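RNA-binding protein RMD9, mitochondrial (Saccharomyces cerevisiae S288C, PDB 7A9X) binds a dodecamer motif, 5'-AAUAA[U/C]AUUCUU-3', in the 3'-UTRs of mitochondrial mRNAs and takes part in their processing or stability. Local coordinates at residues A[243-248]-A[280-285]; A[487-492]-A[542-547]; A[96-101]-A[161-166]; A[335-340]-A[372-377]. One frame throughout, in Å; residues are numbered along the deposited sequence.

Contact 1 of 4, residues A[243-248]-A[280-285]; sequences IHPNLY and YGYLIE. With nucleotides of chain B.
On the RNA-binding surface, at the N-terminal ends of helices 245-257 and 281-292, Tyr282 lies between Pro245 and the bound strand. Its ring is sandwiched. Pro245 CB lies over one face, 3.6 Å from the centroid of the Tyr282 ring and 19° off the normal, a CH-pi contact, while O2' of A4 of chain B sits over the centre of the opposite face. Asn246 CB approaches Tyr282 CE1 at 3.5 Å, and the Asn246 amide has its own polar partner, the carbonyl of Lys210.

The helix starts lie at the beginnings of the probable pentatricopeptide repeats PPR3 and PPR4, with His244 just ahead of the first. His244 and Tyr282 share one phosphate. His244 NE2 donates to OP2 of A3 of chain B at 2.6 Å (153°), and Tyr282 OH gives a very short bond, of doubtful exact length, to OP1 of the same phosphate. His244 is also the N-cap of its helix: CG is anti to the backbone N (chi1 -164°), which lets ND1 accept from Asn246 N at 3.0 Å, nearly in the ring plane. With ND1 occupied in this way, the imidazole is fixed in rotation and presents its NE2-H to the RNA. One residue before Tyr282, Gly281 N makes a weak bond of 3.3 Å to N3 of A4 of chain B.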
# COMPACT_ATOMS: atom_id res chain seq x y z
N ILE A 243 3.80 -27.35 -20.29
CA ILE A 243 3.90 -27.02 -18.88
C ILE A 243 3.44 -25.58 -18.71
O ILE A 243 4.04 -24.66 -19.27
CB ILE A 243 5.34 -27.21 -18.35
CG1 ILE A 243 5.80 -28.64 -18.61
CG2 ILE A 243 5.41 -26.86 -16.87
CD1 ILE A 243 7.30 -28.79 -18.68
N HIS A 244 2.38 -25.39 -17.93
CA HIS A 244 1.76 -24.08 -17.84
C HIS A 244 2.74 -23.08 -17.22
O HIS A 244 3.38 -23.39 -16.21
CB HIS A 244 0.47 -24.12 -17.03
CG HIS A 244 -0.39 -22.91 -17.21
ND1 HIS A 244 -0.09 -21.69 -16.64
CD2 HIS A 244 -1.52 -22.72 -17.93
CE1 HIS A 244 -1.00 -20.81 -16.98
NE2 HIS A 244 -1.89 -21.40 -17.76
N PRO A 245 2.87 -21.88 -17.79
CA PRO A 245 3.81 -20.90 -17.23
C PRO A 245 3.57 -20.58 -15.77
O PRO A 245 4.54 -20.33 -15.04
CB PRO A 245 3.57 -19.67 -18.12
CG PRO A 245 3.03 -20.21 -19.39
CD PRO A 245 2.23 -21.42 -19.03
N ASN A 246 2.32 -20.57 -15.31
CA ASN A 246 2.06 -20.28 -13.91
C ASN A 246 2.56 -21.39 -13.00
O ASN A 246 2.84 -21.15 -11.82
CB ASN A 246 0.57 -20.04 -13.68
CG ASN A 246 0.30 -19.14 -12.49
OD1 ASN A 246 1.08 -18.24 -12.19
ND2 ASN A 246 -0.82 -19.38 -11.80
N LEU A 247 2.68 -22.62 -13.52
CA LEU A 247 3.31 -23.69 -12.76
C LEU A 247 4.81 -23.45 -12.64
O LEU A 247 5.40 -23.65 -11.57
CB LEU A 247 3.02 -25.04 -13.40
CG LEU A 247 3.50 -26.29 -12.65
CD1 LEU A 247 2.91 -26.33 -11.24
CD2 LEU A 247 3.14 -27.56 -13.41
N TYR A 248 5.45 -23.02 -13.74
CA TYR A 248 6.83 -22.55 -13.66
C TYR A 248 6.97 -21.46 -12.61
O TYR A 248 7.86 -21.51 -11.76
CB TYR A 248 7.28 -22.01 -15.02
CG TYR A 248 7.75 -23.06 -16.01
CD1 TYR A 248 8.94 -23.76 -15.80
CD2 TYR A 248 7.03 -23.33 -17.16
CE1 TYR A 248 9.38 -24.71 -16.70
CE2 TYR A 248 7.46 -24.28 -18.07
CZ TYR A 248 8.64 -24.96 -17.83
OH TYR A 248 9.07 -25.90 -18.73
N TYR A 280 3.27 -12.48 -21.42
CA TYR A 280 4.63 -12.53 -20.89
C TYR A 280 4.70 -12.21 -19.40
O TYR A 280 5.80 -12.26 -18.83
CB TYR A 280 5.53 -11.56 -21.66
CG TYR A 280 5.22 -10.11 -21.39
CD1 TYR A 280 4.14 -9.49 -22.01
CD2 TYR A 280 6.00 -9.36 -20.52
CE1 TYR A 280 3.84 -8.16 -21.77
CE2 TYR A 280 5.71 -8.03 -20.27
CZ TYR A 280 4.63 -7.44 -20.90
OH TYR A 280 4.34 -6.11 -20.65
N GLY A 281 3.57 -11.88 -18.77
CA GLY A 281 3.59 -11.41 -17.39
C GLY A 281 4.18 -12.39 -16.40
O GLY A 281 4.61 -11.99 -15.32
N TYR A 282 4.21 -13.68 -16.75
CA TYR A 282 4.83 -14.67 -15.87
C TYR A 282 6.31 -14.39 -15.69
O TYR A 282 6.86 -14.65 -14.61
CB TYR A 282 4.62 -16.07 -16.44
CG TYR A 282 3.16 -16.45 -16.64
CD1 TYR A 282 2.38 -16.85 -15.57
CD2 TYR A 282 2.58 -16.42 -17.90
CE1 TYR A 282 1.05 -17.21 -15.75
CE2 TYR A 282 1.26 -16.77 -18.09
CZ TYR A 282 0.50 -17.16 -17.00
OH TYR A 282 -0.82 -17.52 -17.18
N LEU A 283 6.98 -13.86 -16.72
CA LEU A 283 8.38 -13.50 -16.60
C LEU A 283 8.58 -12.27 -15.72
O LEU A 283 9.65 -12.10 -15.13
CB LEU A 283 8.98 -13.26 -17.99
CG LEU A 283 9.07 -14.49 -18.89
CD1 LEU A 283 9.44 -14.09 -20.30
CD2 LEU A 283 10.09 -15.47 -18.32
N ILE A 284 7.57 -11.41 -15.63
CA ILE A 284 7.68 -10.23 -14.77
C ILE A 284 7.64 -10.63 -13.31
O ILE A 284 8.47 -10.19 -12.50
CB ILE A 284 6.57 -9.21 -15.10
CG1 ILE A 284 6.58 -8.85 -16.58
CG2 ILE A 284 6.74 -7.96 -14.26
CD1 ILE A 284 5.51 -7.85 -16.93
N GLU A 285 6.66 -11.47 -12.93
CA GLU A 285 6.53 -11.90 -11.54
C GLU A 285 7.79 -12.61 -11.07
O GLU A 285 8.31 -12.33 -9.99
CB GLU A 285 5.32 -12.81 -11.37
CG GLU A 285 3.97 -12.11 -11.49
CD GLU A 285 2.87 -12.91 -10.83
OE1 GLU A 285 2.58 -12.66 -9.64
OE2 GLU A 285 2.29 -13.80 -11.49
P A B 4 -5.42 -13.68 -17.70
OP1 A B 4 -6.15 -14.81 -17.06
OP2 A B 4 -5.95 -12.30 -17.58
O5' A B 4 -3.92 -13.64 -17.14
C5' A B 4 -3.08 -14.78 -17.19
C4' A B 4 -1.63 -14.39 -17.34
O4' A B 4 -1.39 -13.91 -18.69
C3' A B 4 -1.15 -13.26 -16.45
O3' A B 4 -0.83 -13.68 -15.13
C2' A B 4 0.05 -12.72 -17.22
O2' A B 4 1.18 -13.55 -17.05
C1' A B 4 -0.45 -12.86 -18.66
N9 A B 4 -1.11 -11.63 -19.12
C8 A B 4 -2.45 -11.43 -19.34
N7 A B 4 -2.74 -10.21 -19.73
C5 A B 4 -1.51 -9.56 -19.76
C6 A B 4 -1.14 -8.25 -20.09
N6 A B 4 -2.00 -7.31 -20.47
N1 A B 4 0.17 -7.93 -20.02
C2 A B 4 1.04 -8.87 -19.63
N3 A B 4 0.82 -10.14 -19.30
C4 A B 4 -0.50 -10.43 -19.38
P U B 5 -1.22 -12.77 -13.87
OP1 U B 5 -0.75 -13.44 -12.63
OP2 U B 5 -2.64 -12.38 -14.00
O5' U B 5 -0.33 -11.46 -14.04
C5' U B 5 1.09 -11.55 -14.04
C4' U B 5 1.71 -10.21 -14.34
O4' U B 5 1.38 -9.80 -15.69
C3' U B 5 1.20 -9.06 -13.48
O3' U B 5 1.80 -9.00 -12.20
C2' U B 5 1.49 -7.84 -14.36
O2' U B 5 2.86 -7.49 -14.30
C1' U B 5 1.19 -8.41 -15.75
N1 U B 5 -0.21 -8.12 -16.15
C2 U B 5 -0.45 -6.87 -16.66
O2 U B 5 0.42 -6.03 -16.80
N3 U B 5 -1.76 -6.63 -17.01
C4 U B 5 -2.82 -7.50 -16.90
O4 U B 5 -3.94 -7.13 -17.26
C5 U B 5 -2.49 -8.78 -16.35
C6 U B 5 -1.22 -9.04 -16.00
P A B 3 -2.90 -18.64 -19.85
OP1 A B 3 -1.64 -17.96 -19.45
OP2 A B 3 -3.47 -19.70 -18.97
O5' A B 3 -4.01 -17.52 -20.05
C5' A B 3 -3.76 -16.38 -20.85
C4' A B 3 -5.03 -15.60 -21.09
O4' A B 3 -5.97 -16.42 -21.82
C3' A B 3 -5.78 -15.17 -19.84
O3' A B 3 -5.25 -13.99 -19.27
C2' A B 3 -7.21 -15.03 -20.34
O2' A B 3 -7.39 -13.78 -21.01
C1' A B 3 -7.29 -16.15 -21.38
N9 A B 3 -7.87 -17.39 -20.83
C8 A B 3 -7.21 -18.43 -20.23
N7 A B 3 -8.00 -19.40 -19.85
C5 A B 3 -9.27 -18.97 -20.22
C6 A B 3 -10.54 -19.54 -20.09
N6 A B 3 -10.77 -20.73 -19.52
N1 A B 3 -11.60 -18.85 -20.56
C2 A B 3 -11.38 -17.66 -21.13
N3 A B 3 -10.23 -17.01 -21.31
C4 A B 3 -9.20 -17.73 -20.83

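Contact 2 of 4, residues A[487-492]-A[542-547]; sequences ATVVWS and ELYLKI
Apolar contact between Val489 and Tyr544 comes first. The CG2 branch of Val489 lies over one face of the Tyr544 ring, 3.7 Å from its centroid and 21° off the normal, a CH-pi contact. The methyl is shifted toward the rim, where Val489 CG2 comes within 3.5 Å of Tyr544 CD2. Tyr544 turns its ring to this methyl by setting CG anti to the backbone N (chi1 167°).

Beside this, Thr488 meets the root of the same side chain: its OG1 is 3.2 Å from Tyr544 CB and 3.3 Å from Tyr544 CD1, a close van der Waals approach. The hydroxyl has a polar partner of its own in the carbonyl of Leu484, in the preceding helix 478-486, and so stays satisfied although buried.

Both segments lie in the all-helical C-terminal part of the chain, beyond PPR8, the last of the repeats. Helix 489-502 starts here against the first half of helix 540-551, and much of the chain between them, 504-536, is not modelled.

The hydrogen bonds run within each side or to its surroundings. Thr488 O is gripped twice, by Ser492 N at 2.9 Å as a helical bond and by Ser492 OG, also at 2.9 Å, with the hydroxyl standing 45° out of the carbonyl plane. At the far end of the tyrosine, Tyr544 OH bonds to the carbonyl of Tyr564, which ties down the ring that Val489 covers.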
# COMPACT_ATOMS: atom_id res chain seq x y z
N ALA A 487 2.02 17.30 19.46
CA ALA A 487 2.83 18.47 19.76
C ALA A 487 2.61 19.01 21.16
O ALA A 487 3.31 19.95 21.57
CB ALA A 487 2.56 19.58 18.73
N THR A 488 1.67 18.45 21.92
CA THR A 488 1.39 18.95 23.26
C THR A 488 1.39 17.82 24.29
O THR A 488 2.33 17.70 25.09
CB THR A 488 0.04 19.68 23.28
OG1 THR A 488 -1.00 18.78 22.89
CG2 THR A 488 0.05 20.87 22.33
N VAL A 489 0.36 16.97 24.25
CA VAL A 489 0.17 15.95 25.28
C VAL A 489 1.32 14.96 25.28
O VAL A 489 1.87 14.61 26.34
CB VAL A 489 -1.18 15.24 25.07
CG1 VAL A 489 -1.41 14.19 26.15
CG2 VAL A 489 -2.30 16.25 25.04
N VAL A 490 1.71 14.47 24.09
CA VAL A 490 2.77 13.47 24.01
C VAL A 490 4.09 14.05 24.49
O VAL A 490 4.85 13.39 25.20
CB VAL A 490 2.86 12.92 22.57
CG1 VAL A 490 3.88 11.80 22.50
CG2 VAL A 490 1.50 12.43 22.11
N TRP A 491 4.38 15.30 24.11
CA TRP A 491 5.59 15.95 24.59
C TRP A 491 5.57 16.11 26.11
O TRP A 491 6.58 15.86 26.78
CB TRP A 491 5.77 17.31 23.91
CG TRP A 491 6.96 18.10 24.38
CD1 TRP A 491 8.22 18.08 23.85
CD2 TRP A 491 7.00 19.01 25.48
NE1 TRP A 491 9.04 18.93 24.55
CE2 TRP A 491 8.31 19.52 25.56
CE3 TRP A 491 6.05 19.45 26.41
CZ2 TRP A 491 8.70 20.44 26.53
CZ3 TRP A 491 6.44 20.37 27.37
CH2 TRP A 491 7.75 20.86 27.42
N SER A 492 4.43 16.52 26.67
CA SER A 492 4.32 16.67 28.11
C SER A 492 4.45 15.33 28.82
O SER A 492 5.18 15.21 29.81
CB SER A 492 3.00 17.35 28.48
OG SER A 492 2.86 18.59 27.81
N GLU A 542 -2.70 22.81 28.38
CA GLU A 542 -3.77 23.80 28.48
C GLU A 542 -4.09 24.40 27.11
O GLU A 542 -5.26 24.59 26.77
CB GLU A 542 -3.38 24.89 29.47
CG GLU A 542 -3.14 24.37 30.88
CD GLU A 542 -3.00 25.48 31.90
OE1 GLU A 542 -3.54 25.33 33.01
OE2 GLU A 542 -2.35 26.50 31.58
N LEU A 543 -3.06 24.71 26.32
CA LEU A 543 -3.30 25.19 24.96
C LEU A 543 -4.00 24.13 24.12
O LEU A 543 -4.87 24.45 23.30
CB LEU A 543 -1.98 25.60 24.31
CG LEU A 543 -2.08 26.12 22.88
CD1 LEU A 543 -2.86 27.43 22.84
CD2 LEU A 543 -0.70 26.29 22.26
N TYR A 544 -3.63 22.86 24.32
CA TYR A 544 -4.25 21.77 23.57
C TYR A 544 -5.74 21.67 23.87
O TYR A 544 -6.56 21.54 22.96
CB TYR A 544 -3.53 20.46 23.91
CG TYR A 544 -4.24 19.21 23.47
CD1 TYR A 544 -4.19 18.78 22.14
CD2 TYR A 544 -4.94 18.43 24.38
CE1 TYR A 544 -4.83 17.63 21.74
CE2 TYR A 544 -5.58 17.27 23.99
CZ TYR A 544 -5.51 16.87 22.66
OH TYR A 544 -6.15 15.72 22.27
N LEU A 545 -6.11 21.74 25.15
CA LEU A 545 -7.52 21.66 25.52
C LEU A 545 -8.28 22.92 25.12
O LEU A 545 -9.50 22.86 24.90
CB LEU A 545 -7.66 21.41 27.02
CG LEU A 545 -7.20 20.04 27.51
CD1 LEU A 545 -7.20 20.00 29.03
CD2 LEU A 545 -8.08 18.94 26.94
N LYS A 546 -7.59 24.05 25.02
CA LYS A 546 -8.25 25.28 24.60
C LYS A 546 -8.60 25.23 23.12
O LYS A 546 -9.70 25.65 22.72
CB LYS A 546 -7.35 26.48 24.89
CG LYS A 546 -7.88 27.80 24.35
CD LYS A 546 -6.89 28.92 24.61
CE LYS A 546 -6.66 29.12 26.09
NZ LYS A 546 -5.74 30.26 26.35
N ILE A 547 -7.70 24.71 22.29
CA ILE A 547 -7.96 24.63 20.85
C ILE A 547 -9.04 23.59 20.56
O ILE A 547 -9.88 23.78 19.68
CB ILE A 547 -6.66 24.33 20.09
CG1 ILE A 547 -5.62 25.41 20.39
CG2 ILE A 547 -6.93 24.26 18.60
CD1 ILE A 547 -4.27 25.13 19.78

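Contact 3 of 4, residues A[96-101]-A[161-166]; sequences SLRESP and IGKVSV
Arg98 has CG wedged between its backbone N and carbonyl carbon (chi1 58°) and then runs extended to NE, while Lys163 leaves with CG beside the backbone N (chi1 -74°) and is extended all the way to its ammonium. The two chains cross obliquely, and Lys163 NZ comes to rest over one face of the Arg98 guanidinium, 3.7 Å from NH2 of Arg98 and nearer its rim than its centre. Arg98 NH2 is paired with Asp158 in a salt bridge, and the Lys163 side chain packs on the same residue; this negative charge probably eases the approach of two like charges. Asp158 thus serves Arg98 through its carboxylate and the end of its own helix through its carbonyl.

At the base of Arg98 the contact is apolar. Val164 points its CG1 branch at the arginine, 3.8 Å from Arg98 CB, and the buried valine is backed by Val108 of helix 105-128 and by Ile159.

Each segment runs out of the end of a helix. The chain leaving helix 78-97 makes a type I beta turn from Leu97 to Ser100, closed by Ser100 N to Leu97 O at 3.1 Å. Helix 151-161 ends in a Schellman motif, with Gly162 (phi 122°) as C-prime residue, Lys163 N bonded back to Asp158 O and Gly162 N to Ile159 O, before the loop leads into PPR1.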
# COMPACT_ATOMS: atom_id res chain seq x y z
N SER A 96 -29.04 -12.76 -9.53
CA SER A 96 -30.20 -13.25 -10.26
C SER A 96 -29.85 -14.40 -11.19
O SER A 96 -30.62 -15.36 -11.33
CB SER A 96 -30.84 -12.11 -11.06
OG SER A 96 -31.84 -12.61 -11.93
N LEU A 97 -28.69 -14.33 -11.85
CA LEU A 97 -28.31 -15.33 -12.84
C LEU A 97 -27.69 -16.58 -12.23
O LEU A 97 -27.50 -17.56 -12.96
CB LEU A 97 -27.33 -14.72 -13.84
CG LEU A 97 -27.94 -13.74 -14.85
CD1 LEU A 97 -26.86 -13.18 -15.75
CD2 LEU A 97 -29.02 -14.43 -15.66
N ARG A 98 -27.37 -16.58 -10.94
CA ARG A 98 -26.82 -17.78 -10.32
C ARG A 98 -27.86 -18.89 -10.20
O ARG A 98 -27.49 -20.05 -10.02
CB ARG A 98 -26.23 -17.46 -8.95
CG ARG A 98 -27.20 -16.84 -7.96
CD ARG A 98 -26.56 -16.75 -6.58
NE ARG A 98 -27.33 -15.95 -5.64
CZ ARG A 98 -26.99 -15.74 -4.38
NH1 ARG A 98 -27.75 -14.99 -3.59
NH2 ARG A 98 -25.87 -16.27 -3.90
N GLU A 99 -29.15 -18.55 -10.29
CA GLU A 99 -30.20 -19.56 -10.33
C GLU A 99 -30.40 -20.14 -11.72
O GLU A 99 -31.01 -21.21 -11.86
CB GLU A 99 -31.52 -18.97 -9.83
CG GLU A 99 -31.46 -18.45 -8.40
CD GLU A 99 -31.21 -19.56 -7.40
OE1 GLU A 99 -31.65 -20.70 -7.64
OE2 GLU A 99 -30.56 -19.28 -6.37
N SER A 100 -29.90 -19.47 -12.75
CA SER A 100 -30.05 -19.96 -14.11
C SER A 100 -29.07 -21.11 -14.37
O SER A 100 -27.94 -21.08 -13.88
CB SER A 100 -29.81 -18.84 -15.11
OG SER A 100 -29.80 -19.33 -16.44
N PRO A 101 -29.48 -22.13 -15.12
CA PRO A 101 -28.54 -23.19 -15.49
C PRO A 101 -27.56 -22.79 -16.58
O PRO A 101 -26.47 -23.38 -16.65
CB PRO A 101 -29.46 -24.33 -15.96
CG PRO A 101 -30.66 -23.62 -16.50
CD PRO A 101 -30.84 -22.39 -15.63
N ILE A 161 -20.45 -24.18 -2.21
CA ILE A 161 -21.74 -24.82 -2.01
C ILE A 161 -22.18 -25.60 -3.24
O ILE A 161 -22.65 -26.73 -3.13
CB ILE A 161 -22.78 -23.76 -1.60
CG1 ILE A 161 -22.51 -23.27 -0.18
CG2 ILE A 161 -24.20 -24.31 -1.73
CD1 ILE A 161 -23.49 -22.22 0.31
N GLY A 162 -22.02 -25.01 -4.43
CA GLY A 162 -22.33 -25.71 -5.66
C GLY A 162 -23.36 -25.03 -6.52
O GLY A 162 -23.89 -25.62 -7.47
N LYS A 163 -23.67 -23.77 -6.20
CA LYS A 163 -24.65 -23.02 -6.98
C LYS A 163 -24.13 -22.74 -8.39
O LYS A 163 -24.86 -22.90 -9.37
CB LYS A 163 -25.02 -21.72 -6.28
CG LYS A 163 -25.90 -21.89 -5.06
CD LYS A 163 -26.27 -20.53 -4.49
CE LYS A 163 -27.21 -20.65 -3.30
NZ LYS A 163 -27.52 -19.31 -2.72
N VAL A 164 -22.88 -22.30 -8.50
CA VAL A 164 -22.28 -21.95 -9.77
C VAL A 164 -20.98 -22.72 -9.94
O VAL A 164 -20.35 -23.13 -8.97
CB VAL A 164 -22.02 -20.43 -9.88
CG1 VAL A 164 -23.34 -19.67 -9.90
CG2 VAL A 164 -21.15 -19.95 -8.73
N SER A 165 -20.60 -22.93 -11.20
CA SER A 165 -19.37 -23.61 -11.54
C SER A 165 -18.30 -22.61 -11.96
O SER A 165 -18.60 -21.47 -12.32
CB SER A 165 -19.60 -24.63 -12.66
OG SER A 165 -18.38 -25.16 -13.13
N VAL A 166 -17.05 -23.05 -11.92
CA VAL A 166 -15.92 -22.20 -12.30
C VAL A 166 -14.86 -23.07 -12.96
O VAL A 166 -14.75 -24.27 -12.69
CB VAL A 166 -15.36 -21.43 -11.08
CG1 VAL A 166 -14.54 -22.35 -10.18
CG2 VAL A 166 -14.57 -20.21 -11.53

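Contact 4 of 4, residues A[335-340]-A[372-377]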
# COMPACT_ATOMS: atom_id res chain seq x y z
N ASN A 335 23.89 -3.97 6.66
CA ASN A 335 24.05 -2.74 7.45
C ASN A 335 24.89 -1.71 6.70
O ASN A 335 25.57 -0.87 7.30
CB ASN A 335 24.66 -3.05 8.82
CG ASN A 335 24.53 -1.90 9.80
OD1 ASN A 335 23.42 -1.55 10.20
ND2 ASN A 335 25.66 -1.33 10.19
N ASP A 336 24.86 -1.77 5.37
CA ASP A 336 25.67 -0.92 4.50
C ASP A 336 24.76 0.14 3.90
O ASP A 336 24.03 -0.12 2.94
CB ASP A 336 26.35 -1.77 3.43
CG ASP A 336 27.24 -0.95 2.50
OD1 ASP A 336 27.39 0.27 2.73
OD2 ASP A 336 27.78 -1.53 1.54
N PHE A 337 24.82 1.36 4.46
CA PHE A 337 23.96 2.42 3.97
C PHE A 337 24.34 2.84 2.55
O PHE A 337 23.46 3.19 1.75
CB PHE A 337 24.00 3.63 4.90
CG PHE A 337 23.24 4.81 4.39
CD1 PHE A 337 21.85 4.83 4.48
CD2 PHE A 337 23.89 5.87 3.79
CE1 PHE A 337 21.14 5.91 3.99
CE2 PHE A 337 23.18 6.95 3.30
CZ PHE A 337 21.80 6.97 3.40
N ASP A 338 25.63 2.84 2.24
CA ASP A 338 26.05 3.21 0.89
C ASP A 338 25.47 2.26 -0.15
O ASP A 338 25.08 2.70 -1.24
CB ASP A 338 27.58 3.23 0.80
CG ASP A 338 28.17 4.55 1.25
OD1 ASP A 338 27.47 5.59 1.13
OD2 ASP A 338 29.32 4.56 1.73
N HIS A 339 25.38 0.97 0.17
CA HIS A 339 24.75 0.03 -0.75
C HIS A 339 23.27 0.34 -0.92
O HIS A 339 22.74 0.31 -2.03
CB HIS A 339 24.95 -1.40 -0.26
CG HIS A 339 24.66 -2.44 -1.31
ND1 HIS A 339 24.69 -3.79 -1.04
CD2 HIS A 339 24.35 -2.32 -2.62
CE1 HIS A 339 24.40 -4.46 -2.15
NE2 HIS A 339 24.20 -3.59 -3.12
N VAL A 340 22.58 0.65 0.19
CA VAL A 340 21.19 1.08 0.11
C VAL A 340 21.08 2.39 -0.66
O VAL A 340 20.16 2.57 -1.46
CB VAL A 340 20.61 1.21 1.53
CG1 VAL A 340 19.21 1.82 1.49
CG2 VAL A 340 20.58 -0.14 2.22
N PHE A 372 17.50 7.55 8.60
CA PHE A 372 17.49 8.06 9.97
C PHE A 372 17.70 6.97 11.01
O PHE A 372 17.93 7.30 12.18
CB PHE A 372 16.20 8.84 10.22
CG PHE A 372 16.15 10.16 9.50
CD1 PHE A 372 16.73 11.28 10.04
CD2 PHE A 372 15.53 10.26 8.26
CE1 PHE A 372 16.70 12.49 9.38
CE2 PHE A 372 15.49 11.47 7.59
CZ PHE A 372 16.08 12.59 8.15
N GLU A 373 17.62 5.70 10.63
CA GLU A 373 18.12 4.66 11.53
C GLU A 373 19.65 4.63 11.52
O GLU A 373 20.27 4.43 12.56
CB GLU A 373 17.56 3.29 11.14
CG GLU A 373 16.09 3.12 11.43
CD GLU A 373 15.59 1.73 11.12
OE1 GLU A 373 16.43 0.85 10.81
OE2 GLU A 373 14.37 1.50 11.18
N ASN A 374 20.25 4.84 10.35
CA ASN A 374 21.70 4.85 10.24
C ASN A 374 22.29 6.06 10.96
O ASN A 374 23.25 5.94 11.73
CB ASN A 374 22.11 4.83 8.77
CG ASN A 374 23.61 4.71 8.58
OD1 ASN A 374 24.19 3.65 8.82
ND2 ASN A 374 24.24 5.79 8.15
N TYR A 375 21.72 7.24 10.73
CA TYR A 375 22.21 8.48 11.34
C TYR A 375 21.43 8.85 12.60
O TYR A 375 21.23 10.03 12.89
CB TYR A 375 22.17 9.62 10.32
CG TYR A 375 23.19 9.47 9.22
CD1 TYR A 375 24.53 9.73 9.45
CD2 TYR A 375 22.81 9.05 7.94
CE1 TYR A 375 25.47 9.59 8.45
CE2 TYR A 375 23.74 8.91 6.93
CZ TYR A 375 25.07 9.18 7.19
OH TYR A 375 26.01 9.04 6.19
N ILE A 376 21.00 7.84 13.36
CA ILE A 376 20.18 8.08 14.55
C ILE A 376 20.94 8.91 15.58
O ILE A 376 20.34 9.71 16.30
CB ILE A 376 19.70 6.74 15.13
CG1 ILE A 376 18.81 6.96 16.36
CG2 ILE A 376 20.88 5.84 15.49
CD1 ILE A 376 18.25 5.69 16.95
N ASN A 377 22.26 8.74 15.66
CA ASN A 377 23.08 9.43 16.64
C ASN A 377 24.09 10.36 15.98
O ASN A 377 25.18 10.59 16.52
CB ASN A 377 23.79 8.43 17.55
CG ASN A 377 22.81 7.59 18.36
OD1 ASN A 377 21.84 8.11 18.91
ND2 ASN A 377 23.07 6.29 18.44
O HOH W 1 27.17 6.79 4.19
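One water joins Asp338 and Tyr375 across the contact: it donates to Asp338 OD1 at 3.3 Å and is hydrogen-bonded to Tyr375 OH at 3.2 Å. The same carboxylate has a long, weak ion pair with Lys385 of helix 379-396.

Next to this water bridge the rings of Phe337 and Tyr375 form a T-shaped pair, centroids 5.7 Å apart and planes at 79°. The edge of the tyrosine points to the face of the phenylalanine, with CE2 of Tyr375 set off toward the ring's rim, 4.2 Å from Phe337 CE2. Phe337 is buried and has CG anti to the backbone N (chi1 175°), a setting that lays one ring face against the edge of Tyr375.

Asn374 fills in next to the aromatic pair. Its amide plane is nearly parallel to the Phe337 ring, 11° apart, but it meets mainly the root of that side chain, with CG of Asn374 3.9 Å from Phe337 CB. ND2 of Asn374 also rests over a face of the neighbouring Tyr375 ring.

Helix 337-351 of PPR5 begins here with Asp336 as N-cap, its OD1 accepting a weak bond from His339 N at 3.3 Å. Its partner is the C-terminal end of helix 357-374 of PPR6, where Tyr375 is the first residue to leave helical geometry. Two aromatic rings and an amide therefore carry the direct touch between the repeats, while the water lets the carboxylate and the hydroxyl meet without touching.

How the contacts relate
Along the chain the contacts close one after another: contact 3, then contact 1, contact 4 and contact 2. No two share a helix or touch. Contact 3 joins the end of helix 78-97 to the loop that leads into PPR1, contact 1 links PPR3 to PPR4, contact 4 links PPR5 to PPR6, and contact 2 lies after PPR8. Centres of contacts 1 and 3 are about 31 Å apart, those of contacts 1 and 4 about 36 Å, and those of contacts 2 and 4 about 33 Å, while contacts 2 and 3 lie about 59 Å apart on opposite sides of the chain's centre. The four are separate joints spread along one all-helical chain, of which contact 1 touches the RNA directly.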